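Local structure of geranyltranstransferase (Thermotoga maritima, 2FTZ) at residues A[20-23]-A[24-28]. The protein probably catalyses the condensation of geranyl diphosphate with isopentenyl diphosphate to give farnesyl diphosphate, as an all-helical member of the polyprenyl synthetase family. Numbering follows the deposited sequence.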
loop_
_atom_site.group_PDB
_atom_site.type_symbol
_atom_site.label_atom_id
_atom_site.label_comp_id
_atom_site.label_asym_id
_atom_site.label_seq_id
_atom_site.Cartn_x
_atom_site.Cartn_y
_atom_site.Cartn_z
ATOM N N GLU A 20 17.153 10.167 -11.327
ATOM C CA GLU A 20 16.424 10.704 -12.495
ATOM C C GLU A 20 15.039 10.066 -12.686
ATOM O O GLU A 20 14.036 10.758 -12.912
ATOM C CB GLU A 20 17.268 10.496 -13.765
ATOM C CG GLU A 20 16.760 11.202 -14.969
ATOM C CD GLU A 20 17.754 11.118 -16.155
ATOM O OE1 GLU A 20 18.757 10.362 -16.065
ATOM O OE2 GLU A 20 17.507 11.798 -17.171
ATOM N N ARG A 21 14.974 8.746 -12.533
ATOM C CA ARG A 21 13.708 8.037 -12.653
ATOM C C ARG A 21 12.765 8.418 -11.516
ATOM O O ARG A 21 11.563 8.596 -11.727
ATOM C CB ARG A 21 13.932 6.521 -12.656
ATOM C CG ARG A 21 12.664 5.699 -12.800
ATOM C CD ARG A 21 11.865 6.009 -14.056
ATOM N NE ARG A 21 12.578 5.609 -15.260
ATOM C CZ ARG A 21 12.745 4.349 -15.671
ATOM N NH1 ARG A 21 12.271 3.318 -14.970
ATOM N NH2 ARG A 21 13.397 4.116 -16.800
ATOM N N ILE A 22 13.298 8.514 -10.305
ATOM C CA ILE A 22 12.501 8.945 -9.156
ATOM C C ILE A 22 11.912 10.336 -9.379
ATOM O O ILE A 22 10.714 10.561 -9.136
ATOM C CB ILE A 22 13.330 8.917 -7.865
ATOM C CG1 ILE A 22 13.531 7.451 -7.435
ATOM C CG2 ILE A 22 12.624 9.725 -6.708
ATOM C CD1 ILE A 22 14.533 7.354 -6.276
ATOM N N ARG A 23 12.723 11.264 -9.855
ATOM C CA ARG A 23 12.209 12.604 -10.169
ATOM C C ARG A 23 11.130 12.587 -11.276
ATOM O O ARG A 23 10.148 13.320 -11.189
ATOM C CB ARG A 23 13.363 13.560 -10.459
ATOM C CG ARG A 23 14.175 13.919 -9.210
ATOM C CD ARG A 23 15.136 15.074 -9.460
ATOM N NE ARG A 23 15.897 15.425 -8.259
ATOM C CZ ARG A 23 15.447 16.137 -7.221
ATOM N NH1 ARG A 23 14.199 16.596 -7.176
ATOM N NH2 ARG A 23 16.269 16.388 -6.203
ATOM N N GLU A 24 11.262 11.730 -12.278
ATOM C CA GLU A 24 10.231 11.571 -13.312
ATOM C C GLU A 24 8.911 11.072 -12.760
ATOM O O GLU A 24 7.809 11.626 -13.077
ATOM C CB GLU A 24 10.703 10.598 -14.418
ATOM C CG GLU A 24 11.716 11.148 -15.408
ATOM C CD GLU A 24 12.469 10.046 -16.197
ATOM O OE1 GLU A 24 12.165 8.843 -16.007
ATOM O OE2 GLU A 24 13.380 10.391 -16.990
ATOM N N ILE A 25 8.977 9.995 -11.974
ATOM C CA ILE A 25 7.780 9.413 -11.402
ATOM C C ILE A 25 7.071 10.353 -10.425
ATOM O O ILE A 25 5.842 10.365 -10.353
ATOM C CB ILE A 25 8.105 8.065 -10.701
ATOM C CG1 ILE A 25 8.580 7.049 -11.731
ATOM C CG2 ILE A 25 6.886 7.543 -9.934
ATOM C CD1 ILE A 25 9.210 5.809 -11.069
ATOM N N LEU A 26 7.853 11.094 -9.637
ATOM C CA LEU A 26 7.307 11.952 -8.623
ATOM C C LEU A 26 7.109 13.408 -9.014
ATOM O O LEU A 26 6.736 14.214 -8.157
ATOM C CB LEU A 26 8.152 11.846 -7.355
ATOM C CG LEU A 26 8.201 10.452 -6.720
ATOM C CD1 LEU A 26 9.091 10.460 -5.492
ATOM C CD2 LEU A 26 6.819 9.909 -6.376
ATOM N N ARG A 27 7.280 13.744 -10.293
ATOM C CA ARG A 27 7.018 15.098 -10.783
ATOM C C ARG A 27 5.521 15.366 -10.573
ATOM O O ARG A 27 4.688 14.639 -11.133
ATOM C CB ARG A 27 7.331 15.150 -12.271
ATOM C CG ARG A 27 7.252 16.563 -12.905
ATOM C CD ARG A 27 7.638 16.468 -14.325
ATOM N NE ARG A 27 7.569 17.778 -14.998
ATOM C CZ ARG A 27 7.977 17.953 -16.238
ATOM N NH1 ARG A 27 8.509 16.935 -16.932
ATOM N NH2 ARG A 27 7.919 19.155 -16.765
ATOM N N PRO A 28 5.157 16.360 -9.750
ATOM C CA PRO A 28 3.714 16.561 -9.554
ATOM C C PRO A 28 2.935 16.818 -10.851
ATOM O O PRO A 28 3.433 17.450 -11.791
ATOM C CB PRO A 28 3.646 17.766 -8.597
ATOM C CG PRO A 28 5.008 17.722 -7.858
ATOM C CD PRO A 28 5.972 17.236 -8.881
#
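Glu-24 OE1 lies at the edge of the Arg-21 guanidinium, near its plane, with carboxylate and guanidinium only 17° apart. In this conformer of Glu-24, one of two, Arg-21 NE gives OE1 a weak hydrogen bond at 3.3 Å, bent to 127° at the hydrogen, within an i to i+3 salt bridge. Bends at chi2 (58°) and chi3 bring NE back toward Glu-24, while NH1 makes a further salt bridge to Asp-70 on helix 69-87. In the same conformer Glu-24 OE2 lies 4.4 Å from Glu-20 OE2, a like-charge approach that Arg-21 may partly offset. Shortening Arg-21 to an alanine is likely to leave Asp-70 without its cation and Glu-24 without its weak partner, and to remove the arginine's cover from Ile-25 CD1, 3.9 Å from Arg-21 CG. Beneath the side chains runs ordinary alpha-helical bonding, Ile-25 N to Arg-21 O (3.0 Å) and Leu-26 N to Ile-22 O (3.0 Å). One turn apart, Ile-22 and Leu-26 lie side by side, Ile-22 CG2 to Leu-26 CD1 3.8 Å. Both reach Ala-42 of helix 33-43, and Leu-26 also meets Leu-119 and Leu-122 of helix 109-127; Arg-21 and Ile-25 pack on Val-73, seating helix 19-26, near the N-terminus, across three helices of the prenyl synthase fold.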